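Local atomic coordinates of glucose dehydrogenase (Serratia sp. FS14, PDB entry 7CDY), a protein that belongs to a dehydrogenase family of the beta-propeller clan and carries a bound calcium ion in this crystal. Residues 13-18 against 62-67; 9-14 against 28-33; 275-280 against 327-332; 270-275 against 283-288. One frame throughout, in Å; residues are numbered along the deposited sequence. Where two conformers were deposited one is given.

Interaction 1 (13-18 against 62-67); sequences HPWSLA and LLEVLP
S16 and E64 both start anti to their backbone N, and the bend of E64 at chi2 (88°) returns its carboxylate to the S16 hydroxyl, which points across the gap (chi1 -180°). S16 OG donates to E64 OE1 at 2.7 Å, from above the carboxylate plane. The same S16 OG accepts from V65 N at 3.0 Å, an almost straight bond with an angle of 172°. Both bonds hold the hydroxyl in buried surroundings. The charge of E64 has further partners: K128 bridges to OE1 and R323 to OE2.

W15 lies obliquely against L63. The methyl L63 CD2 sits over one face of the indole, 3.7 Å from the centroid of the five-membered ring. Further along the indole, W15 CE3 comes within 3.3 Å of L63 C. At the other end, A18 CB meets P67 CD at 3.3 Å, tighter than usual carbon contact. Water 1 lies between L17 O and V65 O, at 2.9 Å and 2.7 Å. L62 O is buried by the contact and has no polar partner in the model.

The strands 14-18 and 62-67 run nearly parallel but belong to different sheets. Strand 3-19 pairs with 26-30, and strand 62-67 pairs with 76-84. L63 and E64 form a classic beta bulge opposite S80. T29 of strand 26-30 sits beside both strands and touches the side chains of W15, L62 and V65.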
loop_
_atom_site.group_PDB
_atom_site.type_symbol
_atom_site.label_atom_id
_atom_site.label_comp_id
_atom_site.label_asym_id
_atom_site.label_seq_id
_atom_site.Cartn_x
_atom_site.Cartn_y
_atom_site.Cartn_z
ATOM N N HIS A 13 -5.076 11.960 9.893
ATOM C CA HIS A 13 -4.778 11.315 8.622
ATOM C C HIS A 13 -4.017 9.993 8.797
ATOM O O HIS A 13 -2.891 9.843 8.326
ATOM C CB HIS A 13 -4.045 12.266 7.684
ATOM C CG HIS A 13 -4.878 13.448 7.297
ATOM N ND1 HIS A 13 -5.881 13.367 6.356
ATOM C CD2 HIS A 13 -4.898 14.720 7.763
ATOM C CE1 HIS A 13 -6.465 14.548 6.237
ATOM N NE2 HIS A 13 -5.889 15.385 7.081
ATOM N N PRO A 14 -4.607 9.031 9.494
ATOM C CA PRO A 14 -3.945 7.733 9.642
ATOM C C PRO A 14 -3.794 7.069 8.284
ATOM O O PRO A 14 -4.610 7.265 7.378
ATOM C CB PRO A 14 -4.901 6.953 10.551
ATOM C CG PRO A 14 -6.259 7.546 10.233
ATOM C CD PRO A 14 -5.998 9.013 9.988
ATOM N N TRP A 15 -2.723 6.294 8.133
ATOM C CA TRP A 15 -2.384 5.774 6.814
ATOM C C TRP A 15 -2.265 4.263 6.780
ATOM O O TRP A 15 -2.730 3.638 5.830
ATOM C CB TRP A 15 -1.075 6.407 6.310
ATOM C CG TRP A 15 -0.944 6.475 4.802
ATOM C CD1 TRP A 15 -1.369 7.492 3.994
ATOM C CD2 TRP A 15 -0.356 5.492 3.943
ATOM N NE1 TRP A 15 -1.075 7.204 2.681
ATOM C CE2 TRP A 15 -0.440 5.989 2.622
ATOM C CE3 TRP A 15 0.260 4.257 4.161
ATOM C CZ2 TRP A 15 0.059 5.278 1.519
ATOM C CZ3 TRP A 15 0.756 3.559 3.073
ATOM C CH2 TRP A 15 0.652 4.072 1.764
ATOM N N SER A 16 -1.674 3.657 7.804
ATOM C CA SER A 16 -1.399 2.228 7.804
ATOM C C SER A 16 -1.669 1.673 9.189
ATOM O O SER A 16 -1.489 2.361 10.195
ATOM C CB SER A 16 0.089 1.984 7.466
ATOM O OG SER A 16 0.464 0.608 7.438
ATOM N N LEU A 17 -2.090 0.414 9.237
ATOM C CA LEU A 17 -2.137 -0.303 10.503
ATOM C C LEU A 17 -1.568 -1.696 10.328
ATOM O O LEU A 17 -1.593 -2.272 9.240
ATOM C CB LEU A 17 -3.546 -0.357 11.113
ATOM C CG LEU A 17 -4.525 -1.369 10.535
ATOM C CD1 LEU A 17 -4.478 -2.717 11.265
ATOM C CD2 LEU A 17 -5.945 -0.808 10.560
ATOM N N ALA A 18 -1.116 -2.258 11.445
ATOM C CA ALA A 18 -0.580 -3.609 11.446
ATOM C C ALA A 18 -0.794 -4.248 12.807
ATOM O O ALA A 18 -0.534 -3.632 13.841
ATOM C CB ALA A 18 0.914 -3.609 11.136
ATOM N N LEU A 62 4.591 9.862 6.872
ATOM C CA LEU A 62 4.830 8.512 7.351
ATOM C C LEU A 62 3.736 7.628 6.777
ATOM O O LEU A 62 2.546 7.942 6.922
ATOM C CB LEU A 62 4.818 8.463 8.881
ATOM C CG LEU A 62 5.084 7.091 9.498
ATOM C CD1 LEU A 62 6.479 6.598 9.123
ATOM C CD2 LEU A 62 4.947 7.172 11.012
ATOM N N LEU A 63 4.141 6.561 6.082
ATOM C CA LEU A 63 3.230 5.750 5.284
ATOM C C LEU A 63 3.020 4.376 5.920
ATOM O O LEU A 63 2.293 4.279 6.913
ATOM C CB LEU A 63 3.677 5.707 3.817
ATOM C CG LEU A 63 3.863 7.112 3.211
ATOM C CD1 LEU A 63 4.515 7.042 1.837
ATOM C CD2 LEU A 63 2.557 7.916 3.148
ATOM N N GLU A 64 3.612 3.306 5.384
ATOM C CA GLU A 64 3.298 1.960 5.856
ATOM C C GLU A 64 4.048 1.614 7.135
ATOM O O GLU A 64 5.217 1.970 7.301
ATOM C CB GLU A 64 3.662 0.919 4.786
ATOM C CG GLU A 64 3.045 -0.469 4.999
ATOM C CD GLU A 64 1.677 -0.586 4.370
ATOM O OE1 GLU A 64 0.760 0.186 4.747
ATOM O OE2 GLU A 64 1.502 -1.436 3.469
ATOM N N VAL A 65 3.386 0.854 8.008
ATOM C CA VAL A 65 4.037 0.138 9.101
ATOM C C VAL A 65 3.818 -1.353 8.875
ATOM O O VAL A 65 2.692 -1.793 8.617
ATOM C CB VAL A 65 3.536 0.600 10.485
ATOM C CG1 VAL A 65 2.013 0.455 10.645
ATOM C CG2 VAL A 65 4.268 -0.155 11.592
ATOM N N LEU A 66 4.899 -2.130 8.945
ATOM C CA LEU A 66 4.829 -3.569 8.703
ATOM C C LEU A 66 5.800 -4.309 9.616
ATOM O O LEU A 66 7.017 -4.330 9.362
ATOM C CB LEU A 66 5.090 -3.900 7.235
ATOM C CG LEU A 66 5.024 -5.381 6.842
ATOM C CD1 LEU A 66 3.738 -6.017 7.327
ATOM C CD2 LEU A 66 5.159 -5.566 5.329
ATOM N N PRO A 67 5.299 -4.935 10.674
ATOM C CA PRO A 67 6.137 -5.838 11.464
ATOM C C PRO A 67 6.703 -6.941 10.590
ATOM O O PRO A 67 6.083 -7.396 9.627
ATOM C CB PRO A 67 5.160 -6.409 12.495
ATOM C CG PRO A 67 4.070 -5.369 12.588
ATOM C CD PRO A 67 3.941 -4.825 11.209
HETATM O O HOH W 1 0.622 -3.280 7.714
#

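Interaction 2 (9-14 against 28-33); sequences DGLEHP and ITERPG
P14 and E30 form an antiparallel non-hydrogen-bonded pair, with P14 CA 4.1 Å from E30 CA. Next to it, R31 N donates to H13 O at 2.9 Å, and P14 CA makes a CA-H...O contact with T29 O. E12 and H13 break the strand, H13 with left-handed backbone angles. The short strands 9-11 and 28-30 lie at 62° to each other.

The E30 side chain reaches out along the gap. Its OE1 takes E12 N on the anti lone pair at 2.8 Å, with an angle of 172°. Water 2 also donates to E30 OE1, at 2.6 Å, and links it to G10 O. The second oxygen, E30 OE2, forms salt bridges to R34 and R36.

R31 NH2 sits over one face of the H13 ring, near its rim, with ring and guanidinium planes 19° apart. R31 NH2 is 3.7 Å from H13 ND1, which bonds D335. The extended E12 chain passes P32, with E12 CD 3.7 Å from P32 CG, and its carboxylate bridges to R34. Deeper in, L11 CD1 touches I28 CD1 at 4.1 Å.

The contact belongs to the beta hairpin of strands 3-19 and 26-30. G10 and L11 form a G1 beta bulge facing G339. Strand 3-19, the first of the chain, pairs in one sheet with 26-30 and with the last strand, 339-345, consistent with the ring closure of beta-propellers.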
loop_
_atom_site.group_PDB
_atom_site.type_symbol
_atom_site.label_atom_id
_atom_site.label_comp_id
_atom_site.label_asym_id
_atom_site.label_seq_id
_atom_site.Cartn_x
_atom_site.Cartn_y
_atom_site.Cartn_z
ATOM N N ASP A 9 -10.748 7.364 17.773
ATOM C CA ASP A 9 -10.846 8.575 16.968
ATOM C C ASP A 9 -9.612 9.444 17.188
ATOM O O ASP A 9 -8.647 9.012 17.830
ATOM C CB ASP A 9 -12.134 9.345 17.297
ATOM C CG ASP A 9 -12.161 9.868 18.732
ATOM O OD1 ASP A 9 -11.290 9.508 19.547
ATOM O OD2 ASP A 9 -13.071 10.658 19.044
ATOM N N GLY A 10 -9.626 10.661 16.653
ATOM C CA GLY A 10 -8.533 11.589 16.892
ATOM C C GLY A 10 -7.208 11.206 16.269
ATOM O O GLY A 10 -6.155 11.604 16.775
ATOM N N LEU A 11 -7.225 10.437 15.186
ATOM C CA LEU A 11 -6.004 10.082 14.472
ATOM C C LEU A 11 -5.886 11.028 13.289
ATOM O O LEU A 11 -6.804 11.104 12.473
ATOM C CB LEU A 11 -6.083 8.645 13.970
ATOM C CG LEU A 11 -6.103 7.566 15.050
ATOM C CD1 LEU A 11 -6.688 6.283 14.500
ATOM C CD2 LEU A 11 -4.694 7.341 15.608
ATOM N N GLU A 12 -4.777 11.753 13.193
ATOM C CA GLU A 12 -4.646 12.768 12.144
ATOM C C GLU A 12 -4.171 12.109 10.852
ATOM O O GLU A 12 -2.996 11.737 10.728
ATOM C CB GLU A 12 -3.707 13.893 12.572
ATOM C CG GLU A 12 -3.695 15.038 11.564
ATOM C CD GLU A 12 -2.758 16.170 11.932
ATOM O OE1 GLU A 12 -2.829 17.224 11.257
ATOM O OE2 GLU A 12 -1.954 16.021 12.873
ATOM N N HIS A 13 -5.076 11.960 9.893
ATOM C CA HIS A 13 -4.778 11.315 8.622
ATOM C C HIS A 13 -4.017 9.993 8.797
ATOM O O HIS A 13 -2.891 9.843 8.326
ATOM C CB HIS A 13 -4.045 12.266 7.684
ATOM C CG HIS A 13 -4.878 13.448 7.297
ATOM N ND1 HIS A 13 -5.881 13.367 6.356
ATOM C CD2 HIS A 13 -4.898 14.720 7.763
ATOM C CE1 HIS A 13 -6.465 14.548 6.237
ATOM N NE2 HIS A 13 -5.889 15.385 7.081
ATOM N N PRO A 14 -4.607 9.031 9.494
ATOM C CA PRO A 14 -3.945 7.733 9.642
ATOM C C PRO A 14 -3.794 7.069 8.284
ATOM O O PRO A 14 -4.610 7.265 7.378
ATOM C CB PRO A 14 -4.901 6.953 10.551
ATOM C CG PRO A 14 -6.259 7.546 10.233
ATOM C CD PRO A 14 -5.998 9.013 9.988
ATOM N N ILE A 28 -0.280 1.941 14.334
ATOM C CA ILE A 28 -0.966 2.837 13.409
ATOM C C ILE A 28 -0.024 3.974 13.073
ATOM O O ILE A 28 0.562 4.574 13.976
ATOM C CB ILE A 28 -2.246 3.427 14.036
ATOM C CG1 ILE A 28 -3.189 2.321 14.494
ATOM C CG2 ILE A 28 -2.951 4.365 13.056
ATOM C CD1 ILE A 28 -4.477 2.829 15.128
ATOM N N THR A 29 0.095 4.306 11.790
ATOM C CA THR A 29 0.791 5.520 11.400
ATOM C C THR A 29 -0.199 6.656 11.191
ATOM O O THR A 29 -1.298 6.460 10.662
ATOM C CB THR A 29 1.612 5.328 10.121
ATOM O OG1 THR A 29 0.731 4.999 9.037
ATOM C CG2 THR A 29 2.648 4.223 10.308
ATOM N N GLU A 30 0.211 7.848 11.610
ATOM C CA GLU A 30 -0.441 9.092 11.226
ATOM C C GLU A 30 0.480 9.746 10.207
ATOM O O GLU A 30 1.676 9.941 10.479
ATOM C CB GLU A 30 -0.619 10.006 12.438
ATOM C CG GLU A 30 -1.581 9.474 13.500
ATOM C CD GLU A 30 -1.615 10.374 14.717
ATOM O OE1 GLU A 30 -2.545 11.209 14.820
ATOM O OE2 GLU A 30 -0.696 10.295 15.546
ATOM N N ARG A 31 -0.062 10.044 9.028
ATOM C CA ARG A 31 0.752 10.587 7.942
ATOM C C ARG A 31 1.624 11.773 8.338
ATOM O O ARG A 31 2.771 11.838 7.863
ATOM C CB ARG A 31 -0.112 10.885 6.701
ATOM C CG ARG A 31 0.705 11.166 5.448
ATOM C CD ARG A 31 -0.179 11.361 4.211
ATOM N NE ARG A 31 -1.121 12.460 4.418
ATOM C CZ ARG A 31 -2.264 12.621 3.759
ATOM N NH1 ARG A 31 -2.628 11.758 2.818
ATOM N NH2 ARG A 31 -3.036 13.663 4.036
ATOM N N PRO A 32 1.187 12.718 9.179
ATOM C CA PRO A 32 2.088 13.819 9.553
ATOM C C PRO A 32 3.411 13.384 10.169
ATOM O O PRO A 32 4.343 14.200 10.213
ATOM C CB PRO A 32 1.248 14.645 10.535
ATOM C CG PRO A 32 -0.136 14.400 10.110
ATOM C CD PRO A 32 -0.185 12.967 9.653
ATOM N N GLY A 33 3.522 12.150 10.673
ATOM C CA GLY A 33 4.818 11.624 11.069
ATOM C C GLY A 33 4.889 10.930 12.413
ATOM O O GLY A 33 5.963 10.897 13.018
HETATM O O HOH W 2 -3.206 12.389 17.016
#

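Interaction 3 (275-280 against 327-332)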
loop_
_atom_site.group_PDB
_atom_site.type_symbol
_atom_site.label_atom_id
_atom_site.label_comp_id
_atom_site.label_asym_id
_atom_site.label_seq_id
_atom_site.Cartn_x
_atom_site.Cartn_y
_atom_site.Cartn_z
ATOM N N GLY A 275 -10.547 -15.644 7.071
ATOM C CA GLY A 275 -10.945 -15.975 8.422
ATOM C C GLY A 275 -12.057 -17.006 8.457
ATOM O O GLY A 275 -12.568 -17.455 7.434
ATOM N N GLN A 276 -12.432 -17.388 9.681
ATOM C CA GLN A 276 -13.535 -18.315 9.891
ATOM C C GLN A 276 -14.774 -17.661 10.479
ATOM O O GLN A 276 -15.850 -18.262 10.432
ATOM C CB GLN A 276 -13.105 -19.469 10.812
ATOM C CG GLN A 276 -12.249 -20.538 10.143
ATOM C CD GLN A 276 -12.794 -20.984 8.798
ATOM O OE1 GLN A 276 -13.974 -21.312 8.668
ATOM N NE2 GLN A 276 -11.930 -21.002 7.789
ATOM N N ARG A 277 -14.652 -16.449 11.025
ATOM C CA ARG A 277 -15.782 -15.844 11.720
ATOM C C ARG A 277 -16.946 -15.567 10.776
ATOM O O ARG A 277 -18.109 -15.778 11.136
ATOM C CB ARG A 277 -15.344 -14.561 12.421
ATOM C CG ARG A 277 -16.483 -13.844 13.104
ATOM C CD ARG A 277 -15.993 -12.640 13.873
ATOM N NE ARG A 277 -14.961 -12.982 14.842
ATOM C CZ ARG A 277 -15.207 -13.372 16.087
ATOM N NH1 ARG A 277 -14.200 -13.660 16.902
ATOM N NH2 ARG A 277 -16.459 -13.473 16.517
ATOM N N PHE A 278 -16.658 -15.085 9.565
ATOM C CA PHE A 278 -17.681 -14.712 8.590
ATOM C C PHE A 278 -17.452 -15.544 7.334
ATOM O O PHE A 278 -16.813 -15.083 6.375
ATOM C CB PHE A 278 -17.647 -13.213 8.302
ATOM C CG PHE A 278 -17.845 -12.370 9.523
ATOM C CD1 PHE A 278 -19.049 -12.403 10.215
ATOM C CD2 PHE A 278 -16.826 -11.561 10.001
ATOM C CE1 PHE A 278 -19.238 -11.635 11.345
ATOM C CE2 PHE A 278 -17.006 -10.795 11.130
ATOM C CZ PHE A 278 -18.218 -10.830 11.809
ATOM N N PRO A 279 -17.962 -16.779 7.306
ATOM C CA PRO A 279 -17.681 -17.664 6.164
ATOM C C PRO A 279 -18.114 -17.097 4.825
ATOM O O PRO A 279 -17.489 -17.406 3.803
ATOM C CB PRO A 279 -18.447 -18.947 6.516
ATOM C CG PRO A 279 -18.626 -18.885 8.009
ATOM C CD PRO A 279 -18.782 -17.436 8.339
ATOM N N ALA A 280 -19.157 -16.264 4.801
ATOM C CA ALA A 280 -19.610 -15.677 3.545
ATOM C C ALA A 280 -18.565 -14.758 2.933
ATOM O O ALA A 280 -18.596 -14.516 1.721
ATOM C CB ALA A 280 -20.911 -14.904 3.762
ATOM N N ASP A 327 -8.722 -12.013 14.532
ATOM C CA ASP A 327 -9.978 -12.335 15.195
ATOM C C ASP A 327 -11.133 -12.533 14.223
ATOM O O ASP A 327 -12.263 -12.766 14.664
ATOM C CB ASP A 327 -10.343 -11.234 16.199
ATOM C CG ASP A 327 -10.453 -9.859 15.554
ATOM O OD1 ASP A 327 -10.262 -9.751 14.322
ATOM O OD2 ASP A 327 -10.741 -8.881 16.279
ATOM N N GLY A 328 -10.887 -12.423 12.919
ATOM C CA GLY A 328 -11.921 -12.611 11.929
ATOM C C GLY A 328 -12.688 -11.369 11.527
ATOM O O GLY A 328 -13.625 -11.483 10.733
ATOM N N TYR A 329 -12.341 -10.196 12.052
ATOM C CA TYR A 329 -12.954 -8.942 11.637
ATOM C C TYR A 329 -12.028 -8.195 10.683
ATOM O O TYR A 329 -10.822 -8.446 10.629
ATOM C CB TYR A 329 -13.238 -8.048 12.848
ATOM C CG TYR A 329 -14.383 -8.507 13.720
ATOM C CD1 TYR A 329 -14.165 -9.392 14.770
ATOM C CD2 TYR A 329 -15.674 -8.053 13.497
ATOM C CE1 TYR A 329 -15.208 -9.807 15.579
ATOM C CE2 TYR A 329 -16.724 -8.466 14.298
ATOM C CZ TYR A 329 -16.482 -9.344 15.332
ATOM O OH TYR A 329 -17.531 -9.754 16.129
ATOM N N LEU A 330 -12.610 -7.271 9.923
ATOM C CA LEU A 330 -11.816 -6.330 9.144
ATOM C C LEU A 330 -11.550 -5.092 9.982
ATOM O O LEU A 330 -12.387 -4.678 10.785
ATOM C CB LEU A 330 -12.552 -5.917 7.870
ATOM C CG LEU A 330 -12.788 -6.992 6.818
ATOM C CD1 LEU A 330 -13.621 -6.419 5.690
ATOM C CD2 LEU A 330 -11.464 -7.512 6.285
ATOM N N TYR A 331 -10.377 -4.499 9.783
ATOM C CA TYR A 331 -9.977 -3.284 10.474
ATOM C C TYR A 331 -9.649 -2.215 9.439
ATOM O O TYR A 331 -8.871 -2.463 8.510
ATOM C CB TYR A 331 -8.783 -3.554 11.401
ATOM C CG TYR A 331 -9.175 -4.336 12.638
ATOM C CD1 TYR A 331 -9.424 -5.703 12.571
ATOM C CD2 TYR A 331 -9.326 -3.701 13.859
ATOM C CE1 TYR A 331 -9.804 -6.417 13.706
ATOM C CE2 TYR A 331 -9.696 -4.404 14.993
ATOM C CZ TYR A 331 -9.935 -5.756 14.908
ATOM O OH TYR A 331 -10.305 -6.445 16.048
ATOM N N LEU A 332 -10.258 -1.039 9.587
ATOM C CA LEU A 332 -10.123 0.047 8.629
ATOM C C LEU A 332 -9.603 1.298 9.315
ATOM O O LEU A 332 -9.818 1.502 10.517
ATOM C CB LEU A 332 -11.482 0.417 8.005
ATOM C CG LEU A 332 -12.381 -0.682 7.444
ATOM C CD1 LEU A 332 -13.585 -0.070 6.729
ATOM C CD2 LEU A 332 -11.641 -1.626 6.531
#
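R277 and F278 both approach one face of the Y329 ring, joining a loop of the propeller to the Asx turn that leads into strand 330-334. F278 makes a T-shaped (edge-to-face) pair with Y329. Its edge points at the Y329 face, with centroids 5.4 Å apart and planes at 80°. The closest atoms are F278 CZ and Y329 CE2, 3.7 Å apart.

R277 takes a flatter path over the same face. Its CG lies anti to the backbone N and the chain bends at chi3 (-56°), which carries the guanidinium across the tyrosine with the two planes 22° apart. R277 CD makes a CH-pi contact, 3.8 Å from the Y329 centroid, and R277 NE is 3.3 Å from Y329 CE1. The R277 chain also covers a face of the F278 ring with its CG.

The guanidinium is held at its edge by a backbone carbonyl. R277 NE donates to D327 O at 2.7 Å, nearly along the C=O axis and within the guanidinium plane. R277 NH1 adds a weak bond of 3.1 Å to D327 O. G328 has positive phi; its CA lies at the edge of the guanidinium and its O 3.9 Å from R277 CB. K343 makes a cation-pi contact with Y329.

In the Asx turn, D327 OD1 accepts from Y329 N at 3.1 Å, the donor lying well above the carboxylate plane.

Interaction 4 (270-275 against 283-288); sequences MAFYDG and HSLFIG
A271 and F286 are a hydrogen-bonded pair in the antiparallel beta hairpin of strands 267-273 and 284-289. A271 N donates to F286 O at 2.9 Å, in the carbonyl plane. F286 N returns a bond to A271 O at 2.8 Å, nearly straight at 176°. Y273 N donates to S284 O at 3.0 Å. Beyond it, H283 N reaches Y273 O in a longer and more bent bond of 3.3 Å. F272 and L285 form the non-hydrogen-bonded pair between.

On the face of M270, F272, L285 and I287, the L285 side chain starts anti to its backbone N (chi1 172°). This, with the turn at chi2, puts CD1 over the centre of the F272 ring, 3.8 Å from its centroid and 8° off the ring normal. On the other face, Y273 CB meets the edge of the F286 ring at F286 CE1, 3.8 Å away.

Strand 284-289 is flanked on its second side by strand 294-301, so the hairpin is half of a four-stranded sheet. W206 of strand 205-210 covers M270, F272 and L285, while V322 of strand 319-324 packs on A271 and F286. The hairpin is thus sandwiched between strands of two other sheets.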
loop_
_atom_site.group_PDB
_atom_site.type_symbol
_atom_site.label_atom_id
_atom_site.label_comp_id
_atom_site.label_asym_id
_atom_site.label_seq_id
_atom_site.Cartn_x
_atom_site.Cartn_y
_atom_site.Cartn_z
ATOM N N MET A 270 -5.910 -2.927 0.919
ATOM C CA MET A 270 -6.445 -4.160 0.364
ATOM C C MET A 270 -6.122 -5.315 1.295
ATOM O O MET A 270 -5.018 -5.396 1.838
ATOM C CB MET A 270 -5.960 -4.443 -1.072
ATOM C CG MET A 270 -4.568 -5.042 -1.184
ATOM S SD MET A 270 -3.967 -5.302 -2.882
ATOM C CE MET A 270 -5.080 -6.558 -3.502
ATOM N N ALA A 271 -7.096 -6.200 1.464
ATOM C CA ALA A 271 -6.959 -7.371 2.323
ATOM C C ALA A 271 -7.814 -8.507 1.787
ATOM O O ALA A 271 -8.989 -8.303 1.470
ATOM C CB ALA A 271 -7.385 -7.058 3.761
ATOM N N PHE A 272 -7.235 -9.704 1.708
ATOM C CA PHE A 272 -7.975 -10.923 1.413
ATOM C C PHE A 272 -8.553 -11.488 2.705
ATOM O O PHE A 272 -7.870 -11.533 3.734
ATOM C CB PHE A 272 -7.038 -11.970 0.817
ATOM C CG PHE A 272 -6.451 -11.593 -0.520
ATOM C CD1 PHE A 272 -7.116 -11.900 -1.703
ATOM C CD2 PHE A 272 -5.207 -10.967 -0.599
ATOM C CE1 PHE A 272 -6.558 -11.575 -2.931
ATOM C CE2 PHE A 272 -4.659 -10.632 -1.819
ATOM C CZ PHE A 272 -5.327 -10.938 -2.984
ATOM N N TYR A 273 -9.813 -11.923 2.665
ATOM C CA TYR A 273 -10.461 -12.465 3.858
ATOM C C TYR A 273 -10.323 -13.986 3.862
ATOM O O TYR A 273 -10.920 -14.674 3.029
ATOM C CB TYR A 273 -11.920 -12.027 3.985
ATOM C CG TYR A 273 -12.485 -12.413 5.334
ATOM C CD1 TYR A 273 -12.352 -11.566 6.430
ATOM C CD2 TYR A 273 -13.103 -13.650 5.525
ATOM C CE1 TYR A 273 -12.844 -11.925 7.680
ATOM C CE2 TYR A 273 -13.601 -14.017 6.777
ATOM C CZ TYR A 273 -13.464 -13.153 7.845
ATOM O OH TYR A 273 -13.957 -13.508 9.084
ATOM N N ASP A 274 -9.537 -14.502 4.810
ATOM C CA ASP A 274 -9.311 -15.933 4.984
ATOM C C ASP A 274 -9.647 -16.372 6.407
ATOM O O ASP A 274 -9.094 -17.353 6.915
ATOM C CB ASP A 274 -7.867 -16.293 4.618
ATOM C CG ASP A 274 -7.641 -17.795 4.464
ATOM O OD1 ASP A 274 -8.591 -18.529 4.114
ATOM O OD2 ASP A 274 -6.493 -18.237 4.694
ATOM N N GLY A 275 -10.547 -15.644 7.071
ATOM C CA GLY A 275 -10.945 -15.975 8.422
ATOM C C GLY A 275 -12.057 -17.006 8.457
ATOM O O GLY A 275 -12.568 -17.455 7.434
ATOM N N HIS A 283 -12.720 -15.944 0.588
ATOM C CA HIS A 283 -12.425 -15.824 -0.838
ATOM C C HIS A 283 -12.897 -14.495 -1.431
ATOM O O HIS A 283 -13.148 -14.395 -2.630
ATOM C CB HIS A 283 -12.901 -17.041 -1.643
ATOM C CG HIS A 283 -12.235 -18.315 -1.222
ATOM N ND1 HIS A 283 -10.925 -18.607 -1.537
ATOM C CD2 HIS A 283 -12.682 -19.348 -0.469
ATOM C CE1 HIS A 283 -10.601 -19.777 -1.017
ATOM N NE2 HIS A 283 -11.650 -20.248 -0.365
ATOM N N SER A 284 -13.001 -13.471 -0.591
ATOM C CA SER A 284 -13.250 -12.107 -1.027
ATOM C C SER A 284 -12.003 -11.259 -0.809
ATOM O O SER A 284 -11.178 -11.545 0.067
ATOM C CB SER A 284 -14.434 -11.487 -0.276
ATOM O OG SER A 284 -15.669 -12.005 -0.747
ATOM N N LEU A 285 -11.894 -10.199 -1.610
ATOM C CA LEU A 285 -10.831 -9.207 -1.518
ATOM C C LEU A 285 -11.490 -7.874 -1.200
ATOM O O LEU A 285 -12.395 -7.438 -1.920
ATOM C CB LEU A 285 -10.082 -9.128 -2.849
ATOM C CG LEU A 285 -9.064 -8.002 -2.999
ATOM C CD1 LEU A 285 -7.995 -8.139 -1.927
ATOM C CD2 LEU A 285 -8.446 -8.016 -4.393
ATOM N N PHE A 286 -11.068 -7.248 -0.115
ATOM C CA PHE A 286 -11.637 -5.981 0.320
ATOM C C PHE A 286 -10.676 -4.838 0.005
ATOM O O PHE A 286 -9.466 -4.945 0.246
ATOM C CB PHE A 286 -11.906 -6.029 1.824
ATOM C CG PHE A 286 -13.059 -6.907 2.198
ATOM C CD1 PHE A 286 -12.881 -8.264 2.446
ATOM C CD2 PHE A 286 -14.331 -6.382 2.285
ATOM C CE1 PHE A 286 -13.954 -9.071 2.788
ATOM C CE2 PHE A 286 -15.409 -7.174 2.637
ATOM C CZ PHE A 286 -15.214 -8.527 2.888
ATOM N N ILE A 287 -11.222 -3.737 -0.519
ATOM C CA ILE A 287 -10.435 -2.595 -0.975
ATOM C C ILE A 287 -11.116 -1.316 -0.514
ATOM O O ILE A 287 -12.327 -1.165 -0.686
ATOM C CB ILE A 287 -10.313 -2.605 -2.512
ATOM C CG1 ILE A 287 -9.526 -3.842 -2.982
ATOM C CG2 ILE A 287 -9.687 -1.300 -3.018
ATOM C CD1 ILE A 287 -9.606 -4.079 -4.487
ATOM N N GLY A 288 -10.368 -0.381 0.058
ATOM C CA GLY A 288 -10.965 0.882 0.453
ATOM C C GLY A 288 -11.166 1.809 -0.734
ATOM O O GLY A 288 -10.441 1.753 -1.728
#

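In the fold
Interactions 1 and 2 share H13 and P14, and their centres are about 9 Å apart. T29 OG1 lies 2.7 Å from L63 O and R31 O lies 2.9 Å from L62 N, both probable hydrogen bonds. Interactions 3 and 4 share G275 and are also about 9 Å apart between centres. There Y273 OH is 2.6 Å from G328 O, a probable hydrogen bond, and L330 packs on F286. The two pairs meet lightly, where L17 of interaction 1 touches Y331 of interaction 3. Interactions 2 and 4 lie about 23 Å apart between centres. The calcium ligands E217 and Y227 belong to none of the four contacts.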